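Local coordinates for protein beta-fructofuranosidase (Bifidobacterium adolescentis, PDB 6NOB) that probably hydrolyses beta-fructofuranoside linkages in fructose-containing sugars, at residues G499-V504 and D628-N633; N518-N523 and V585-N590; N260-Y265 and N293-E298; A336-M341 and V362-G367. All coordinates share one frame; numbering follows the deposited sequence.

Contact 1 of 4, residues G499-V504 and D628-N633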
loop_
_atom_site.group_PDB
_atom_site.type_symbol
_atom_site.label_atom_id
_atom_site.label_comp_id
_atom_site.label_asym_id
_atom_site.label_seq_id
_atom_site.Cartn_x
_atom_site.Cartn_y
_atom_site.Cartn_z
ATOM N N GLY A 499 6.734 23.329 4.825
ATOM C CA GLY A 499 6.314 24.505 5.563
ATOM C C GLY A 499 7.443 25.491 5.800
ATOM O O GLY A 499 8.382 25.607 5.013
ATOM N N GLU A 500 7.336 26.216 6.912
ATOM C CA GLU A 500 8.289 27.270 7.234
ATOM C C GLU A 500 9.705 26.711 7.386
ATOM O O GLU A 500 9.916 25.594 7.867
ATOM C CB GLU A 500 7.890 27.971 8.535
ATOM C CG GLU A 500 8.664 29.264 8.805
ATOM C CD GLU A 500 8.382 29.803 10.167
ATOM O OE1 GLU A 500 8.681 30.991 10.421
ATOM O OE2 GLU A 500 7.857 29.029 10.985
ATOM N N ARG A 501 10.681 27.504 6.958
ATOM C CA ARG A 501 12.078 27.190 7.221
ATOM C C ARG A 501 12.332 27.148 8.721
ATOM O O ARG A 501 11.698 27.863 9.502
ATOM C CB ARG A 501 12.994 28.223 6.559
ATOM C CG ARG A 501 13.359 27.898 5.121
ATOM C CD ARG A 501 14.703 27.187 5.052
ATOM N NE ARG A 501 15.375 27.356 3.764
ATOM C CZ ARG A 501 16.683 27.197 3.571
ATOM N NH1 ARG A 501 17.476 26.859 4.581
ATOM N NH2 ARG A 501 17.204 27.365 2.362
ATOM N N LEU A 502 13.241 26.264 9.120
ATOM C CA LEU A 502 13.612 26.069 10.511
ATOM C C LEU A 502 15.059 26.495 10.704
ATOM O O LEU A 502 15.923 26.202 9.869
ATOM C CB LEU A 502 13.424 24.608 10.938
ATOM C CG LEU A 502 11.988 24.087 10.848
ATOM C CD1 LEU A 502 11.937 22.596 11.147
ATOM C CD2 LEU A 502 11.085 24.872 11.786
ATOM N N ALA A 503 15.307 27.214 11.794
ATOM C CA ALA A 503 16.640 27.725 12.071
ATOM C C ALA A 503 17.598 26.584 12.388
ATOM O O ALA A 503 17.230 25.603 13.041
ATOM C CB ALA A 503 16.600 28.714 13.233
ATOM N N VAL A 504 18.831 26.716 11.914
ATOM C CA VAL A 504 19.893 25.750 12.173
ATOM C C VAL A 504 20.875 26.408 13.130
ATOM O O VAL A 504 21.565 27.367 12.761
ATOM C CB VAL A 504 20.591 25.307 10.881
ATOM C CG1 VAL A 504 21.585 24.191 11.171
ATOM C CG2 VAL A 504 19.565 24.875 9.840
ATOM N N ASP A 628 18.940 22.637 4.508
ATOM C CA ASP A 628 17.633 23.238 4.246
ATOM C C ASP A 628 16.606 22.409 5.010
ATOM O O ASP A 628 16.201 21.339 4.548
ATOM C CB ASP A 628 17.341 23.272 2.745
ATOM C CG ASP A 628 15.940 23.770 2.416
ATOM O OD1 ASP A 628 15.250 24.297 3.313
ATOM O OD2 ASP A 628 15.530 23.639 1.243
ATOM N N ALA A 629 16.195 22.894 6.178
ATOM C CA ALA A 629 15.247 22.195 7.036
ATOM C C ALA A 629 13.966 23.009 7.139
ATOM O O ALA A 629 14.015 24.232 7.308
ATOM C CB ALA A 629 15.835 21.949 8.427
ATOM N N ARG A 630 12.825 22.327 7.035
ATOM C CA ARG A 630 11.523 22.980 7.046
ATOM C C ARG A 630 10.529 22.129 7.821
ATOM O O ARG A 630 10.597 20.896 7.806
ATOM C CB ARG A 630 10.986 23.219 5.622
ATOM C CG ARG A 630 11.920 24.002 4.712
ATOM C CD ARG A 630 11.351 24.168 3.314
ATOM N NE ARG A 630 12.420 24.322 2.331
ATOM C CZ ARG A 630 12.246 24.768 1.091
ATOM N NH1 ARG A 630 11.037 25.115 0.667
ATOM N NH2 ARG A 630 13.284 24.867 0.274
ATOM N N ALA A 631 9.595 22.802 8.489
ATOM C CA ALA A 631 8.501 22.111 9.154
ATOM C C ALA A 631 7.607 21.424 8.128
ATOM O O ALA A 631 7.410 21.915 7.014
ATOM C CB ALA A 631 7.680 23.093 9.990
ATOM N N LEU A 632 7.064 20.273 8.512
ATOM C CA LEU A 632 6.198 19.498 7.634
ATOM C C LEU A 632 4.740 19.785 7.972
ATOM O O LEU A 632 4.350 19.752 9.144
ATOM C CB LEU A 632 6.491 18.001 7.753
ATOM C CG LEU A 632 6.024 17.114 6.595
ATOM C CD1 LEU A 632 6.877 17.354 5.358
ATOM C CD2 LEU A 632 6.067 15.651 6.989
ATOM N N ASN A 633 3.944 20.073 6.946
ATOM C CA ASN A 633 2.525 20.326 7.138
ATOM C C ASN A 633 1.771 19.018 7.370
ATOM O O ASN A 633 2.272 17.920 7.113
ATOM C CB ASN A 633 1.931 21.037 5.923
ATOM C CG ASN A 633 2.495 22.425 5.720
ATOM O OD1 ASN A 633 2.746 23.156 6.677
ATOM N ND2 ASN A 633 2.695 22.798 4.462
HETATM O O HOH W 1 16.788 25.591 7.192
#
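The guanidinium of R501 lies over the carboxylate of D628, the two planes stacked and only 29° apart. D628 OD1 sits 3.1 Å from R501 NE, well out of the guanidinium plane, which makes this a salt bridge of charges alone with no N-H aimed at the oxygen. A bend in the arginine chain (chi2 -96°) folds it across the carboxylate. D628 lies at the edge of the R630 guanidinium, near its plane, and R630 grips it side-on: R630 NE gives a hydrogen bond to OD1 on the syn side, and R630 NH2 reaches the syn lone pair of OD2 at 2.7 Å. The carboxylate is thus shared by two arginines in a salt-bridge network, and its charge probably lets R501 NE and R630 NE lie 4.5 Å apart.

R501 and R630 form an antiparallel non-hydrogen-bonded pair at the margin of the six-stranded sheet of the C-terminal beta-sandwich, the domain that accompanies the propeller in family 32 enzymes. The chain turns a corner at E500 on its way to the other sheet. Around that corner A631 N donates to E500 O (2.9 Å) and L502 N to A629 O (2.8 Å), while G499 N reaches A631 O. The side chain of L502 packs against A631 CB through CD2 (4.2 Å) and, with A629, touches V513 of the facing sheet. A water accepts from R501 NH1 and A629 N and donates to L502 O.

Contact 2 of 4, residues N518-N523 and V585-N590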
loop_
_atom_site.group_PDB
_atom_site.type_symbol
_atom_site.label_atom_id
_atom_site.label_comp_id
_atom_site.label_asym_id
_atom_site.label_seq_id
_atom_site.Cartn_x
_atom_site.Cartn_y
_atom_site.Cartn_z
ATOM N N ASN A 518 7.388 17.202 15.712
ATOM C CA ASN A 518 8.167 16.053 15.240
ATOM C C ASN A 518 7.792 15.661 13.813
ATOM O O ASN A 518 7.727 14.479 13.469
ATOM C CB ASN A 518 8.031 14.858 16.185
ATOM C CG ASN A 518 9.291 14.018 16.234
ATOM O OD1 ASN A 518 10.198 14.201 15.420
ATOM N ND2 ASN A 518 9.360 13.097 17.193
ATOM N N ALA A 519 7.548 16.663 12.971
ATOM C CA ALA A 519 7.272 16.449 11.555
ATOM C C ALA A 519 8.029 17.507 10.772
ATOM O O ALA A 519 7.730 18.698 10.896
ATOM C CB ALA A 519 5.770 16.524 11.261
ATOM N N TYR A 520 9.005 17.081 9.972
ATOM C CA TYR A 520 9.885 18.028 9.302
ATOM C C TYR A 520 10.378 17.454 7.983
ATOM O O TYR A 520 10.248 16.260 7.702
ATOM C CB TYR A 520 11.079 18.401 10.189
ATOM C CG TYR A 520 12.022 17.249 10.471
ATOM C CD1 TYR A 520 11.802 16.394 11.544
ATOM C CD2 TYR A 520 13.132 17.018 9.667
ATOM C CE1 TYR A 520 12.662 15.342 11.811
ATOM C CE2 TYR A 520 13.994 15.968 9.922
ATOM C CZ TYR A 520 13.755 15.134 10.997
ATOM O OH TYR A 520 14.612 14.088 11.257
ATOM N N TYR A 521 10.969 18.336 7.182
ATOM C CA TYR A 521 11.672 17.986 5.959
ATOM C C TYR A 521 13.090 18.530 6.059
ATOM O O TYR A 521 13.304 19.616 6.607
ATOM C CB TYR A 521 10.947 18.562 4.731
ATOM C CG TYR A 521 11.806 18.738 3.497
ATOM C CD1 TYR A 521 12.500 19.920 3.267
ATOM C CD2 TYR A 521 11.908 17.725 2.553
ATOM C CE1 TYR A 521 13.284 20.082 2.141
ATOM C CE2 TYR A 521 12.684 17.881 1.423
ATOM C CZ TYR A 521 13.371 19.059 1.222
ATOM O OH TYR A 521 14.149 19.214 0.098
ATOM N N ALA A 522 14.062 17.783 5.539
ATOM C CA ALA A 522 15.448 18.236 5.569
ATOM C C ALA A 522 16.149 17.895 4.264
ATOM O O ALA A 522 16.042 16.767 3.773
ATOM C CB ALA A 522 16.208 17.622 6.748
ATOM N N ASN A 523 16.869 18.872 3.715
ATOM C CA ASN A 523 17.692 18.701 2.520
ATOM C C ASN A 523 19.125 19.058 2.897
ATOM O O ASN A 523 19.430 20.227 3.156
ATOM C CB ASN A 523 17.183 19.576 1.374
ATOM C CG ASN A 523 17.970 19.381 0.090
ATOM O OD1 ASN A 523 18.765 18.449 -0.029
ATOM N ND2 ASN A 523 17.749 20.261 -0.880
ATOM N N VAL A 585 15.282 14.138 3.596
ATOM C CA VAL A 585 14.615 13.402 4.665
ATOM C C VAL A 585 13.209 13.949 4.865
ATOM O O VAL A 585 13.026 15.162 5.025
ATOM C CB VAL A 585 15.402 13.482 5.988
ATOM C CG1 VAL A 585 14.704 12.674 7.069
ATOM C CG2 VAL A 585 16.830 13.001 5.788
ATOM N N PHE A 586 12.222 13.055 4.859
ATOM C CA PHE A 586 10.864 13.346 5.312
ATOM C C PHE A 586 10.613 12.502 6.557
ATOM O O PHE A 586 10.551 11.270 6.468
ATOM C CB PHE A 586 9.819 13.019 4.244
ATOM C CG PHE A 586 9.895 13.872 3.006
ATOM C CD1 PHE A 586 10.820 13.599 2.011
ATOM C CD2 PHE A 586 9.008 14.918 2.817
ATOM C CE1 PHE A 586 10.877 14.369 0.863
ATOM C CE2 PHE A 586 9.060 15.695 1.672
ATOM C CZ PHE A 586 9.997 15.419 0.693
ATOM N N PHE A 587 10.465 13.148 7.710
ATOM C CA PHE A 587 10.052 12.459 8.928
ATOM C C PHE A 587 8.710 13.011 9.378
ATOM O O PHE A 587 8.585 14.212 9.639
ATOM C CB PHE A 587 11.077 12.594 10.052
ATOM C CG PHE A 587 10.706 11.810 11.275
ATOM C CD1 PHE A 587 10.869 10.435 11.301
ATOM C CD2 PHE A 587 10.155 12.437 12.382
ATOM C CE1 PHE A 587 10.512 9.700 12.416
ATOM C CE2 PHE A 587 9.796 11.708 13.500
ATOM C CZ PHE A 587 9.973 10.336 13.516
ATOM N N ASP A 588 7.717 12.127 9.494
ATOM C CA ASP A 588 6.331 12.513 9.748
ATOM C C ASP A 588 5.836 11.782 11.001
ATOM O O ASP A 588 5.062 10.827 10.917
ATOM C CB ASP A 588 5.459 12.212 8.526
ATOM C CG ASP A 588 4.027 12.679 8.694
ATOM O OD1 ASP A 588 3.772 13.545 9.559
ATOM O OD2 ASP A 588 3.157 12.179 7.951
ATOM N N ARG A 589 6.314 12.236 12.164
ATOM C CA ARG A 589 5.868 11.776 13.478
ATOM C C ARG A 589 6.232 10.322 13.770
ATOM O O ARG A 589 6.886 10.041 14.782
ATOM C CB ARG A 589 4.357 11.988 13.628
ATOM C CG ARG A 589 3.965 13.453 13.781
ATOM C CD ARG A 589 2.530 13.697 13.346
ATOM N NE ARG A 589 1.570 13.035 14.224
ATOM C CZ ARG A 589 1.079 13.576 15.334
ATOM N NH1 ARG A 589 1.459 14.791 15.707
ATOM N NH2 ARG A 589 0.207 12.902 16.073
ATOM N N ASN A 590 5.815 9.385 12.912
ATOM C CA ASN A 590 6.091 7.978 13.185
ATOM C C ASN A 590 6.551 7.211 11.948
ATOM O O ASN A 590 6.393 5.986 11.901
ATOM C CB ASN A 590 4.863 7.285 13.793
ATOM C CG ASN A 590 3.670 7.260 12.851
ATOM O OD1 ASN A 590 3.716 7.805 11.746
ATOM N ND2 ASN A 590 2.590 6.620 13.286
#
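V585 and A522 are joined by a reciprocal pair of backbone hydrogen bonds, the shorter from V585 N to A522 O at 2.7 Å. F587 and Y520 repeat the pattern, with Y520 N to F587 O at 2.9 Å, and beyond them R589 N closes on N518 O. The strands run antiparallel, 174° apart, in the middle of one sheet of the C-terminal beta-sandwich.

On the face carrying Y521 and F586, the edge of the tyrosine ring meets the face of the phenylalanine in an edge-to-face pair with centroids 5.0 Å apart. Y521 CD2 is 3.5 Å from F586 CZ, near the rim of that ring. Cutting F586 back to an alanine is likely to leave the Y521 edge without the ring face it meets and to open a gap beside L632.

On the other face Y520 stands with CG between its backbone N and carbonyl carbon (chi1 66°), a crowded position that brings the ring over toward F587. F587 CB makes an off-centre CH-pi contact with it, 4.1 Å from the centroid, and N518 OD1 lies 3.2 Å from F587 CE2.

Y521 OH bonds to E584 and N518 ND2 to A610 O. The chemistry implies two unlike faces: Y520, V585 and F587 pack toward strand 532-540 inside the sandwich, with the tyrosine hydroxyl paired to L536 O, while the opposite face mixes the Y521-F586 pair with D588, held by G119, A120 and H121.

Contact 3 of 4, residues N260-Y265 and N293-E298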
loop_
_atom_site.group_PDB
_atom_site.type_symbol
_atom_site.label_atom_id
_atom_site.label_comp_id
_atom_site.label_asym_id
_atom_site.label_seq_id
_atom_site.Cartn_x
_atom_site.Cartn_y
_atom_site.Cartn_z
ATOM N N ASN A 260 -3.009 -23.667 -15.676
ATOM C CA ASN A 260 -2.896 -25.114 -15.538
ATOM C C ASN A 260 -2.550 -25.441 -14.091
ATOM O O ASN A 260 -2.329 -24.550 -13.264
ATOM C CB ASN A 260 -1.854 -25.692 -16.502
ATOM C CG ASN A 260 -0.494 -25.046 -16.344
ATOM O OD1 ASN A 260 0.152 -25.180 -15.305
ATOM N ND2 ASN A 260 -0.049 -24.345 -17.381
ATOM N N ASP A 261 -2.484 -26.741 -13.795
ATOM C CA ASP A 261 -2.259 -27.210 -12.434
ATOM C C ASP A 261 -0.847 -26.946 -11.929
ATOM O O ASP A 261 -0.603 -27.100 -10.728
ATOM C CB ASP A 261 -2.569 -28.706 -12.339
ATOM C CG ASP A 261 -4.048 -29.007 -12.499
ATOM O OD1 ASP A 261 -4.875 -28.111 -12.224
ATOM O OD2 ASP A 261 -4.383 -30.142 -12.900
ATOM N N ASP A 262 0.086 -26.555 -12.797
ATOM C CA ASP A 262 1.438 -26.244 -12.354
ATOM C C ASP A 262 1.595 -24.803 -11.883
ATOM O O ASP A 262 2.623 -24.475 -11.279
ATOM C CB ASP A 262 2.445 -26.539 -13.471
ATOM C CG ASP A 262 2.814 -28.011 -13.547
ATOM O OD1 ASP A 262 2.580 -28.743 -12.560
ATOM O OD2 ASP A 262 3.338 -28.438 -14.597
ATOM N N PHE A 263 0.617 -23.939 -12.153
ATOM C CA PHE A 263 0.568 -22.647 -11.484
ATOM C C PHE A 263 0.519 -22.866 -9.979
ATOM O O PHE A 263 -0.159 -23.775 -9.492
ATOM C CB PHE A 263 -0.671 -21.855 -11.919
ATOM C CG PHE A 263 -0.475 -21.016 -13.156
ATOM C CD1 PHE A 263 0.039 -21.570 -14.316
ATOM C CD2 PHE A 263 -0.852 -19.678 -13.168
ATOM C CE1 PHE A 263 0.201 -20.802 -15.457
ATOM C CE2 PHE A 263 -0.694 -18.902 -14.305
ATOM C CZ PHE A 263 -0.170 -19.466 -15.453
ATOM N N GLY A 264 1.244 -22.038 -9.236
ATOM C CA GLY A 264 1.054 -22.016 -7.800
ATOM C C GLY A 264 -0.362 -21.606 -7.447
ATOM O O GLY A 264 -1.006 -20.836 -8.162
ATOM N N TYR A 265 -0.865 -22.152 -6.337
ATOM C CA TYR A 265 -2.173 -21.727 -5.851
ATOM C C TYR A 265 -2.199 -20.230 -5.573
ATOM O O TYR A 265 -3.232 -19.580 -5.766
ATOM C CB TYR A 265 -2.551 -22.517 -4.599
ATOM C CG TYR A 265 -2.863 -23.969 -4.876
ATOM C CD1 TYR A 265 -3.712 -24.331 -5.917
ATOM C CD2 TYR A 265 -2.305 -24.979 -4.102
ATOM C CE1 TYR A 265 -3.998 -25.662 -6.176
ATOM C CE2 TYR A 265 -2.582 -26.308 -4.354
ATOM C CZ TYR A 265 -3.429 -26.644 -5.389
ATOM O OH TYR A 265 -3.709 -27.966 -5.639
ATOM N N ASN A 293 4.030 -18.608 -8.772
ATOM C CA ASN A 293 5.278 -19.348 -8.874
ATOM C C ASN A 293 5.087 -20.478 -9.875
ATOM O O ASN A 293 3.972 -20.960 -10.081
ATOM C CB ASN A 293 5.733 -19.904 -7.511
ATOM C CG ASN A 293 4.631 -20.671 -6.794
ATOM O OD1 ASN A 293 3.889 -20.109 -5.988
ATOM N ND2 ASN A 293 4.525 -21.964 -7.084
ATOM N N LEU A 294 6.181 -20.891 -10.504
ATOM C CA LEU A 294 6.127 -21.936 -11.513
ATOM C C LEU A 294 7.182 -22.989 -11.226
ATOM O O LEU A 294 8.189 -22.704 -10.569
ATOM C CB LEU A 294 6.338 -21.353 -12.920
ATOM C CG LEU A 294 5.192 -20.485 -13.453
ATOM C CD1 LEU A 294 5.571 -19.809 -14.766
ATOM C CD2 LEU A 294 3.924 -21.312 -13.619
ATOM N N PRO A 295 6.974 -24.224 -11.687
ATOM C CA PRO A 295 7.998 -25.259 -11.501
ATOM C C PRO A 295 9.284 -24.883 -12.222
ATOM O O PRO A 295 9.262 -24.453 -13.377
ATOM C CB PRO A 295 7.359 -26.517 -12.105
ATOM C CG PRO A 295 5.899 -26.228 -12.173
ATOM C CD PRO A 295 5.767 -24.748 -12.349
ATOM N N VAL A 296 10.413 -25.056 -11.530
ATOM C CA VAL A 296 11.702 -24.754 -12.138
ATOM C C VAL A 296 11.970 -25.651 -13.337
ATOM O O VAL A 296 12.797 -25.310 -14.190
ATOM C CB VAL A 296 12.837 -24.863 -11.096
ATOM C CG1 VAL A 296 12.581 -23.916 -9.931
ATOM C CG2 VAL A 296 12.990 -26.298 -10.611
ATOM N N SER A 297 11.278 -26.790 -13.432
ATOM C CA SER A 297 11.405 -27.661 -14.594
ATOM C C SER A 297 10.879 -27.020 -15.872
ATOM O O SER A 297 11.151 -27.537 -16.960
ATOM C CB SER A 297 10.679 -28.983 -14.337
ATOM O OG SER A 297 9.329 -28.762 -13.967
ATOM N N GLU A 298 10.139 -25.916 -15.772
ATOM C CA GLU A 298 9.734 -25.150 -16.943
ATOM C C GLU A 298 10.847 -24.257 -17.473
ATOM O O GLU A 298 10.618 -23.508 -18.430
ATOM C CB GLU A 298 8.502 -24.295 -16.618
ATOM C CG GLU A 298 7.238 -25.095 -16.341
ATOM C CD GLU A 298 5.985 -24.235 -16.357
ATOM O OE1 GLU A 298 4.889 -24.766 -16.077
ATOM O OE2 GLU A 298 6.095 -23.026 -16.653
HETATM O O HOH W 2 4.429 -23.719 -9.014
#
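D262 leans on P295: its CB lies 3.7 Å from the proline CG and also meets the carboxylate of E298, with OE1 at 4.0 Å. Next along the chain, D262 CG is 3.8 Å from the same proline CG, the two side chains crossing at about a right angle. At the tip both OD1 and OD2 of D262 still lie near P295 CG (each 4.2 Å), and OD2 comes within 4.3 Å of E298 OE1, two like charges that would probably repel mildly. Behind the side chain, D262 O touches P295 CD.

G264 N donates to N293 O at 3.1 Å. The N293 side chain lies against the glycine, ND2 being 3.5 Å from G264 CA, and a water takes a weak bond from ND2 while donating to D262 O. With a leucine in place of N293, the water would probably lose its amide donor and G264 CA its polar neighbour. F263 CD1 meets L294 CD2, the two side chains lying alongside.

N260 OD1 accepts from D262 N in an Asx turn, which overlaps a type I turn from N260 to F263. The turn belongs to the loop joining strand 253-256 of one sheet to strand 268-273 of the next, and it docks on the end of strand 285-295, an arrangement consistent with a blade-to-blade connection in the family 32 beta-propeller.

Contact 4 of 4, residues A336-M341 and V362-G367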
loop_
_atom_site.group_PDB
_atom_site.type_symbol
_atom_site.label_atom_id
_atom_site.label_comp_id
_atom_site.label_asym_id
_atom_site.label_seq_id
_atom_site.Cartn_x
_atom_site.Cartn_y
_atom_site.Cartn_z
ATOM N N ALA A 336 11.172 -26.760 -5.661
ATOM C CA ALA A 336 10.639 -27.108 -6.970
ATOM C C ALA A 336 10.070 -25.917 -7.727
ATOM O O ALA A 336 9.780 -26.048 -8.920
ATOM C CB ALA A 336 9.548 -28.177 -6.832
ATOM N N THR A 337 9.905 -24.770 -7.073
ATOM C CA THR A 337 9.256 -23.618 -7.673
ATOM C C THR A 337 10.167 -22.398 -7.634
ATOM O O THR A 337 11.152 -22.343 -6.890
ATOM C CB THR A 337 7.933 -23.292 -6.962
ATOM O OG1 THR A 337 8.200 -22.918 -5.605
ATOM C CG2 THR A 337 7.004 -24.496 -6.979
ATOM N N VAL A 338 9.813 -21.415 -8.455
ATOM C CA VAL A 338 10.518 -20.139 -8.541
ATOM C C VAL A 338 9.467 -19.049 -8.722
ATOM O O VAL A 338 8.489 -19.253 -9.459
ATOM C CB VAL A 338 11.544 -20.143 -9.688
ATOM C CG1 VAL A 338 10.891 -20.605 -10.991
ATOM C CG2 VAL A 338 12.188 -18.772 -9.861
ATOM N N PRO A 339 9.597 -17.900 -8.059
ATOM C CA PRO A 339 8.627 -16.818 -8.268
ATOM C C PRO A 339 8.604 -16.378 -9.723
ATOM O O PRO A 339 9.648 -16.215 -10.358
ATOM C CB PRO A 339 9.135 -15.704 -7.348
ATOM C CG PRO A 339 9.923 -16.423 -6.291
ATOM C CD PRO A 339 10.562 -17.584 -6.990
ATOM N N ALA A 340 7.396 -16.191 -10.254
ATOM C CA ALA A 340 7.226 -15.837 -11.655
ATOM C C ALA A 340 6.102 -14.826 -11.821
ATOM O O ALA A 340 5.101 -14.869 -11.099
ATOM C CB ALA A 340 6.932 -17.074 -12.513
ATOM N N MET A 341 6.278 -13.920 -12.779
ATOM C CA MET A 341 5.231 -12.998 -13.209
ATOM C C MET A 341 4.602 -13.579 -14.465
ATOM O O MET A 341 5.167 -13.480 -15.558
ATOM C CB MET A 341 5.791 -11.608 -13.471
ATOM C CG MET A 341 6.114 -10.826 -12.230
ATOM S SD MET A 341 6.503 -9.121 -12.641
ATOM C CE MET A 341 7.234 -8.590 -11.097
ATOM N N VAL A 362 6.662 -13.653 -18.072
ATOM C CA VAL A 362 7.494 -12.573 -18.595
ATOM C C VAL A 362 8.767 -12.435 -17.769
ATOM O O VAL A 362 9.793 -11.956 -18.269
ATOM C CB VAL A 362 6.695 -11.253 -18.637
ATOM C CG1 VAL A 362 6.421 -10.743 -17.232
ATOM C CG2 VAL A 362 7.424 -10.202 -19.460
ATOM N N LEU A 363 8.734 -12.869 -16.509
ATOM C CA LEU A 363 9.871 -12.737 -15.611
ATOM C C LEU A 363 9.822 -13.839 -14.563
ATOM O O LEU A 363 8.760 -14.138 -14.013
ATOM C CB LEU A 363 9.883 -11.364 -14.925
ATOM C CG LEU A 363 11.015 -11.117 -13.924
ATOM C CD1 LEU A 363 12.350 -11.053 -14.645
ATOM C CD2 LEU A 363 10.774 -9.845 -13.122
ATOM N N ALA A 364 10.978 -14.444 -14.303
ATOM C CA ALA A 364 11.156 -15.368 -13.192
ATOM C C ALA A 364 12.437 -14.987 -12.468
ATOM O O ALA A 364 13.464 -14.743 -13.111
ATOM C CB ALA A 364 11.217 -16.825 -13.670
ATOM N N ASP A 365 12.378 -14.922 -11.140
ATOM C CA ASP A 365 13.512 -14.481 -10.328
ATOM C C ASP A 365 14.239 -15.718 -9.809
ATOM O O ASP A 365 13.963 -16.208 -8.714
ATOM C CB ASP A 365 13.048 -13.581 -9.188
ATOM C CG ASP A 365 14.190 -12.807 -8.549
ATOM O OD1 ASP A 365 15.360 -13.217 -8.708
ATOM O OD2 ASP A 365 13.917 -11.790 -7.876
ATOM N N PHE A 366 15.187 -16.220 -10.603
ATOM C CA PHE A 366 15.983 -17.358 -10.163
ATOM C C PHE A 366 17.076 -16.956 -9.185
ATOM O O PHE A 366 17.535 -17.801 -8.409
ATOM C CB PHE A 366 16.594 -18.083 -11.363
ATOM C CG PHE A 366 15.745 -19.208 -11.872
ATOM C CD1 PHE A 366 14.720 -18.967 -12.775
ATOM C CD2 PHE A 366 15.951 -20.507 -11.430
ATOM C CE1 PHE A 366 13.927 -20.000 -13.238
ATOM C CE2 PHE A 366 15.163 -21.544 -11.887
ATOM C CZ PHE A 366 14.150 -21.291 -12.793
ATOM N N GLY A 367 17.498 -15.690 -9.198
ATOM C CA GLY A 367 18.402 -15.219 -8.165
ATOM C C GLY A 367 17.798 -15.320 -6.780
ATOM O O GLY A 367 18.519 -15.498 -5.794
#
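M341 N donates to L363 O at 2.8 Å, a nearly straight bond with 168° at the hydrogen. The same oxygen also takes a CA-H contact from A340. At one end V362 N reaches M341 O, and at the other D365 N bonds to P339 O at 3.1 Å. Between them A340 and A364 form a non-hydrogen-bonded antiparallel pair, their CB atoms 4.4 Å apart.

V338 packs on the end of the second strand. Its CG2, anti to the backbone N, sits over one face of the F366 ring, 4.0 Å from the centroid and 15° off the normal. The same methyl is 3.3 Å from D365 O, while CG1 touches F366 CZ. The edge-to-face partner of F366 is F299. M341 packs its CB on V362 CG1 (3.9 Å) and carries its extended chain along to bring CE near L363 CD2, both side chains also meeting Y374 and A388. The D365 carboxylate turns elsewhere, OD2 bonding to Y408 and H368.

The two strands are the arms of a beta hairpin, 337-347 with 357-365. With 285-295 and 268-273 they make an antiparallel meander, the arrangement of a blade in the five-bladed beta-propeller of family 32 enzymes.

How the contacts relate
Contact 3 closes first along the chain, binding the 260-265 loop to the end of strand 285-295. Contact 4 follows in series with the hairpin of 337-347 and 357-365. The two touch because 285-295 and 337-347 are neighbours in one sheet: L294 O and V296 N probably bond to V338 N and A336 O. Contact 1 then opens and spans the longest loop, from 499-504 to 628-633, with contact 2 nested inside it. Strand 519-526 lies beside 624-632, and N523 N and Y521 N probably bond to D628 O and R630 O. The propeller pair and the sandwich pair stand well apart, contacts 2 and 4 being about 37 Å between centres.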